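Local atomic coordinates of tailspike protein (Acinetobacter phage vB_ApiP_P1, PDB entry 6E1R), a protein that probably recognises and degrades the capsular polysaccharide of its Acinetobacter baumannii host, as a trimeric tailspike whose central part is a parallel beta-helix. Residues 333-347 / 359-373. Sequence-based numbering, arbitrary orientation.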
loop_
_atom_site.group_PDB
_atom_site.type_symbol
_atom_site.label_atom_id
_atom_site.label_comp_id
_atom_site.label_asym_id
_atom_site.label_seq_id
_atom_site.Cartn_x
_atom_site.Cartn_y
_atom_site.Cartn_z
ATOM N N LYS A 333 0.587 1.933 11.089
ATOM C CA LYS A 333 -0.533 2.321 10.243
ATOM C C LYS A 333 -1.441 1.125 10.000
ATOM O O LYS A 333 -0.978 0.064 9.566
ATOM C CB LYS A 333 -0.047 2.890 8.909
ATOM C CG LYS A 333 -1.176 3.394 8.023
ATOM C CD LYS A 333 -0.656 4.100 6.783
ATOM C CE LYS A 333 -1.799 4.709 5.982
ATOM N NZ LYS A 333 -1.325 5.388 4.745
ATOM N N PHE A 334 -2.726 1.301 10.282
ATOM C CA PHE A 334 -3.762 0.320 9.966
ATOM C C PHE A 334 -4.549 0.893 8.789
ATOM O O PHE A 334 -5.515 1.636 8.972
ATOM C CB PHE A 334 -4.655 0.055 11.173
ATOM C CG PHE A 334 -3.937 -0.571 12.334
ATOM C CD1 PHE A 334 -3.772 -1.943 12.408
ATOM C CD2 PHE A 334 -3.423 0.215 13.351
ATOM C CE1 PHE A 334 -3.111 -2.518 13.477
ATOM C CE2 PHE A 334 -2.760 -0.355 14.421
ATOM C CZ PHE A 334 -2.603 -1.722 14.484
ATOM N N GLN A 335 -4.125 0.546 7.577
ATOM C CA GLN A 335 -4.696 1.103 6.351
ATOM C C GLN A 335 -5.777 0.158 5.839
ATOM O O GLN A 335 -5.480 -0.869 5.224
ATOM C CB GLN A 335 -3.609 1.333 5.307
ATOM C CG GLN A 335 -4.120 1.909 3.998
ATOM C CD GLN A 335 -3.000 2.306 3.055
ATOM O OE1 GLN A 335 -1.860 2.503 3.475
ATOM N NE2 GLN A 335 -3.322 2.426 1.772
ATOM N N GLY A 336 -7.034 0.510 6.100
ATOM C CA GLY A 336 -8.165 -0.245 5.596
ATOM C C GLY A 336 -8.263 -1.653 6.143
ATOM O O GLY A 336 -8.360 -2.616 5.376
ATOM N N ILE A 337 -8.251 -1.789 7.465
ATOM C CA ILE A 337 -8.276 -3.089 8.125
ATOM C C ILE A 337 -9.683 -3.350 8.642
ATOM O O ILE A 337 -10.300 -2.473 9.259
ATOM C CB ILE A 337 -7.250 -3.153 9.269
ATOM C CG1 ILE A 337 -5.888 -2.652 8.788
ATOM C CG2 ILE A 337 -7.135 -4.570 9.806
ATOM C CD1 ILE A 337 -5.338 -3.424 7.611
ATOM N N HIS A 338 -10.190 -4.556 8.396
ATOM C CA HIS A 338 -11.474 -4.974 8.947
ATOM C C HIS A 338 -11.233 -5.499 10.357
ATOM O O HIS A 338 -10.581 -6.533 10.538
ATOM C CB HIS A 338 -12.118 -6.035 8.059
ATOM C CG HIS A 338 -13.523 -6.376 8.448
ATOM N ND1 HIS A 338 -14.620 -5.790 7.855
ATOM C CD2 HIS A 338 -14.009 -7.233 9.376
ATOM C CE1 HIS A 338 -15.723 -6.277 8.394
ATOM N NE2 HIS A 338 -15.381 -7.153 9.322
HETATM N N MSE A 339 -11.749 -4.790 11.357
HETATM C CA MSE A 339 -11.450 -5.120 12.748
HETATM C C MSE A 339 -12.698 -5.334 13.599
HETATM O O MSE A 339 -13.102 -4.453 14.357
HETATM C CB MSE A 339 -10.586 -4.022 13.370
HETATM C CG MSE A 339 -9.235 -3.855 12.697
HETATM SE SE MSE A 339 -8.208 -2.366 13.416
HETATM C CE MSE A 339 -6.658 -3.350 14.070
ATOM N N ASN A 340 -13.296 -6.517 13.477
ATOM C CA ASN A 340 -14.454 -6.908 14.280
ATOM C C ASN A 340 -13.941 -7.554 15.564
ATOM O O ASN A 340 -13.617 -8.744 15.583
ATOM C CB ASN A 340 -15.353 -7.855 13.495
ATOM C CG ASN A 340 -16.654 -8.150 14.210
ATOM O OD1 ASN A 340 -17.009 -7.478 15.178
ATOM N ND2 ASN A 340 -17.374 -9.160 13.734
ATOM N N ARG A 341 -13.871 -6.766 16.644
ATOM C CA ARG A 341 -13.314 -7.226 17.915
ATOM C C ARG A 341 -11.871 -7.689 17.759
ATOM O O ARG A 341 -11.582 -8.885 17.893
ATOM C CB ARG A 341 -14.161 -8.341 18.537
ATOM C CG ARG A 341 -15.607 -7.977 18.811
ATOM C CD ARG A 341 -16.379 -9.195 19.288
ATOM N NE ARG A 341 -17.275 -8.872 20.397
ATOM C CZ ARG A 341 -18.547 -8.510 20.278
ATOM N NH1 ARG A 341 -19.108 -8.401 19.082
ATOM N NH2 ARG A 341 -19.257 -8.247 21.368
ATOM N N PRO A 342 -10.936 -6.773 17.490
ATOM C CA PRO A 342 -9.543 -7.194 17.276
ATOM C C PRO A 342 -8.820 -7.589 18.550
ATOM O O PRO A 342 -7.830 -8.327 18.471
ATOM C CB PRO A 342 -8.902 -5.958 16.636
ATOM C CG PRO A 342 -9.689 -4.817 17.184
ATOM C CD PRO A 342 -11.103 -5.318 17.338
ATOM N N CYS A 343 -9.268 -7.125 19.713
ATOM C CA CYS A 343 -8.597 -7.404 20.978
ATOM C C CYS A 343 -9.559 -7.065 22.113
ATOM O O CYS A 343 -10.741 -6.789 21.885
ATOM C CB CYS A 343 -7.286 -6.620 21.088
ATOM S SG CYS A 343 -7.490 -4.853 20.842
ATOM N N SER A 344 -9.045 -7.072 23.345
ATOM C CA SER A 344 -9.877 -6.889 24.524
ATOM C C SER A 344 -9.539 -5.659 25.358
ATOM O O SER A 344 -10.399 -5.210 26.122
ATOM C CB SER A 344 -9.805 -8.128 25.428
ATOM O OG SER A 344 -8.487 -8.345 25.893
ATOM N N VAL A 345 -8.332 -5.105 25.241
ATOM C CA VAL A 345 -7.960 -3.939 26.037
ATOM C C VAL A 345 -7.702 -2.736 25.138
ATOM O O VAL A 345 -8.361 -1.698 25.269
ATOM C CB VAL A 345 -6.731 -4.239 26.917
ATOM C CG1 VAL A 345 -6.393 -3.036 27.781
ATOM C CG2 VAL A 345 -6.987 -5.462 27.781
ATOM N N ALA A 346 -6.746 -2.863 24.219
ATOM C CA ALA A 346 -6.410 -1.775 23.312
ATOM C C ALA A 346 -5.696 -2.351 22.099
ATOM O O ALA A 346 -4.894 -3.275 22.233
ATOM C CB ALA A 346 -5.531 -0.722 23.998
ATOM N N ILE A 347 -5.993 -1.801 20.918
ATOM C CA ILE A 347 -5.353 -2.284 19.696
ATOM C C ILE A 347 -3.850 -2.046 19.756
ATOM O O ILE A 347 -3.047 -2.970 19.585
ATOM C CB ILE A 347 -5.984 -1.623 18.458
ATOM C CG1 ILE A 347 -7.459 -2.011 18.340
ATOM C CG2 ILE A 347 -5.224 -2.012 17.201
ATOM C CD1 ILE A 347 -8.183 -1.315 17.208
ATOM N N ILE A 359 -1.984 5.510 12.905
ATOM C CA ILE A 359 -2.873 5.967 11.846
ATOM C C ILE A 359 -3.913 4.880 11.614
ATOM O O ILE A 359 -3.562 3.730 11.323
ATOM C CB ILE A 359 -2.112 6.286 10.550
ATOM C CG1 ILE A 359 -1.312 7.581 10.707
ATOM C CG2 ILE A 359 -3.076 6.393 9.377
ATOM C CD1 ILE A 359 -0.553 7.986 9.461
ATOM N N PHE A 360 -5.183 5.243 11.749
ATOM C CA PHE A 360 -6.306 4.361 11.444
ATOM C C PHE A 360 -7.026 4.974 10.250
ATOM O O PHE A 360 -7.751 5.962 10.388
ATOM C CB PHE A 360 -7.230 4.200 12.648
ATOM C CG PHE A 360 -6.624 3.419 13.778
ATOM C CD1 PHE A 360 -5.785 4.032 14.695
ATOM C CD2 PHE A 360 -6.902 2.069 13.929
ATOM C CE1 PHE A 360 -5.228 3.311 15.737
ATOM C CE2 PHE A 360 -6.350 1.343 14.969
ATOM C CZ PHE A 360 -5.512 1.966 15.873
ATOM N N GLU A 361 -6.817 4.384 9.077
ATOM C CA GLU A 361 -7.289 4.934 7.810
ATOM C C GLU A 361 -8.349 4.002 7.235
ATOM O O GLU A 361 -8.029 2.942 6.688
ATOM C CB GLU A 361 -6.119 5.117 6.850
ATOM C CG GLU A 361 -6.443 5.894 5.593
ATOM C CD GLU A 361 -5.251 5.989 4.666
ATOM O OE1 GLU A 361 -4.366 6.834 4.916
ATOM O OE2 GLU A 361 -5.188 5.205 3.699
ATOM N N GLY A 362 -9.612 4.402 7.362
ATOM C CA GLY A 362 -10.703 3.654 6.772
ATOM C C GLY A 362 -10.996 2.316 7.410
ATOM O O GLY A 362 -11.632 1.471 6.777
ATOM N N CYS A 363 -10.567 2.097 8.651
ATOM C CA CYS A 363 -10.827 0.827 9.312
ATOM C C CYS A 363 -12.317 0.665 9.606
ATOM O O CYS A 363 -13.072 1.637 9.706
ATOM C CB CYS A 363 -10.012 0.716 10.599
ATOM S SG CYS A 363 -8.223 0.732 10.338
ATOM N N TYR A 364 -12.734 -0.591 9.759
ATOM C CA TYR A 364 -14.149 -0.923 9.872
ATOM C C TYR A 364 -14.316 -2.123 10.790
ATOM O O TYR A 364 -13.671 -3.156 10.582
ATOM C CB TYR A 364 -14.736 -1.223 8.486
ATOM C CG TYR A 364 -16.227 -1.475 8.458
ATOM C CD1 TYR A 364 -16.743 -2.745 8.680
ATOM C CD2 TYR A 364 -17.118 -0.446 8.184
ATOM C CE1 TYR A 364 -18.105 -2.980 8.648
ATOM C CE2 TYR A 364 -18.482 -0.671 8.149
ATOM C CZ TYR A 364 -18.970 -1.939 8.380
ATOM O OH TYR A 364 -20.327 -2.167 8.343
ATOM N N GLY A 365 -15.170 -1.988 11.794
ATOM C CA GLY A 365 -15.460 -3.095 12.680
ATOM C C GLY A 365 -16.122 -2.623 13.960
ATOM O O GLY A 365 -16.583 -1.486 14.066
ATOM N N GLN A 366 -16.148 -3.530 14.935
ATOM C CA GLN A 366 -16.771 -3.302 16.231
ATOM C C GLN A 366 -15.739 -3.547 17.324
ATOM O O GLN A 366 -14.954 -4.497 17.245
ATOM C CB GLN A 366 -17.990 -4.210 16.423
ATOM C CG GLN A 366 -18.624 -4.134 17.800
ATOM C CD GLN A 366 -19.827 -5.046 17.937
ATOM O OE1 GLN A 366 -19.694 -6.224 18.266
ATOM N NE2 GLN A 366 -21.013 -4.501 17.684
ATOM N N LEU A 367 -15.745 -2.693 18.345
ATOM C CA LEU A 367 -14.716 -2.694 19.377
ATOM C C LEU A 367 -15.284 -3.129 20.721
ATOM O O LEU A 367 -16.328 -2.630 21.153
ATOM C CB LEU A 367 -14.082 -1.308 19.505
ATOM C CG LEU A 367 -13.276 -0.836 18.296
ATOM C CD1 LEU A 367 -12.719 0.558 18.533
ATOM C CD2 LEU A 367 -12.160 -1.819 17.986
ATOM N N ILE A 368 -14.593 -4.061 21.371
ATOM C CA ILE A 368 -14.787 -4.355 22.785
ATOM C C ILE A 368 -13.598 -3.858 23.605
ATOM O O ILE A 368 -13.367 -4.328 24.718
ATOM C CB ILE A 368 -15.030 -5.855 23.025
ATOM C CG1 ILE A 368 -13.885 -6.679 22.439
ATOM C CG2 ILE A 368 -16.359 -6.288 22.430
ATOM C CD1 ILE A 368 -13.948 -8.141 22.794
ATOM N N SER A 369 -12.837 -2.913 23.058
ATOM C CA SER A 369 -11.594 -2.463 23.665
ATOM C C SER A 369 -11.407 -0.983 23.363
ATOM O O SER A 369 -12.244 -0.347 22.716
ATOM C CB SER A 369 -10.407 -3.275 23.140
ATOM O OG SER A 369 -10.178 -3.001 21.767
ATOM N N ALA A 370 -10.293 -0.435 23.837
ATOM C CA ALA A 370 -9.891 0.907 23.459
ATOM C C ALA A 370 -9.115 0.861 22.147
ATOM O O ALA A 370 -8.755 -0.205 21.643
ATOM C CB ALA A 370 -9.054 1.552 24.565
ATOM N N VAL A 371 -8.857 2.041 21.587
ATOM C CA VAL A 371 -8.111 2.110 20.335
ATOM C C VAL A 371 -6.613 2.024 20.596
ATOM O O VAL A 371 -5.908 1.216 19.981
ATOM C CB VAL A 371 -8.482 3.390 19.565
ATOM C CG1 VAL A 371 -7.631 3.519 18.315
ATOM C CG2 VAL A 371 -9.961 3.379 19.212
ATOM N N VAL A 372 -6.104 2.847 21.514
ATOM C CA VAL A 372 -4.695 2.835 21.884
ATOM C C VAL A 372 -4.581 2.981 23.395
ATOM O O VAL A 372 -5.525 3.381 24.080
ATOM C CB VAL A 372 -3.884 3.951 21.183
ATOM C CG1 VAL A 372 -3.824 3.714 19.681
ATOM C CG2 VAL A 372 -4.482 5.314 21.490
ATOM N N GLU A 373 -3.399 2.648 23.910
ATOM C CA GLU A 373 -3.072 2.835 25.317
ATOM C C GLU A 373 -1.633 3.308 25.425
ATOM O O GLU A 373 -0.725 2.659 24.900
ATOM C CB GLU A 373 -3.263 1.546 26.124
ATOM C CG GLU A 373 -2.918 1.701 27.598
ATOM C CD GLU A 373 -3.108 0.422 28.390
ATOM O OE1 GLU A 373 -4.018 -0.363 28.049
ATOM O OE2 GLU A 373 -2.345 0.202 29.354
HETATM O O HOH W 1 -2.262 7.801 3.143
HETATM O O HOH W 2 -11.876 -4.919 20.459
#
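Two successive coils of a right-handed parallel beta-helix stack here, as in other phage tailspikes, strand 333-335 running in register with strand 359-361, axes 2° apart. The first two bonds are nearly straight, Phe334 N to Ile359 O (2.8 Å) and Glu361 N to Phe334 O, both 172° at the hydrogen; that from Gly336 N to Glu361 O is bent. The backbone turns a corner at Gly336, and beyond it Tyr364 N to Ile337 O and Met339 N to Tyr364 O join the coils.

Inside the coil, the Phe334 and Phe360 rings point the same way, planes 18° apart, but barely overlap: Phe334 CD2 sits over the rim of one Phe360 face, 3.5 Å from Phe360 CE2. Each ring's CG is anti to its carbonyl carbon, which explains the matched direction; Phe303 extends the row beyond Phe334. Met339, a selenomethionine, brings its SE to the edge of the Phe360 ring, while Ile347 CD1 approaches obliquely. Cys363 SG packs 3.7 Å from Phe334 CB.

On the face turned to the neighbouring subunits, the extended Lys333 chain places NZ 3.4 Å from Glu361 OE1, a long, weak salt bridge; a water that accepts from Lys333 NZ also lies within bonding distance of Glu361 OE1. Stronger partners lie across the trimer: Lys333 NZ pairs with Glu361 OE2 of the third subunit, and Glu361 OE2 with Lys333 of the second.

Farther round, one water links Cys343 O, Ile368 N and Ser369 OG before Ala370 N bonds Val345 O at 2.7 Å. The chemistry is divided by face: aromatic and aliphatic carbon, with the SE of Met339 and the SG of Cys363, line the interior, whereas the buried charges form a network between subunits, consistent with coupled coil stacking and trimer assembly.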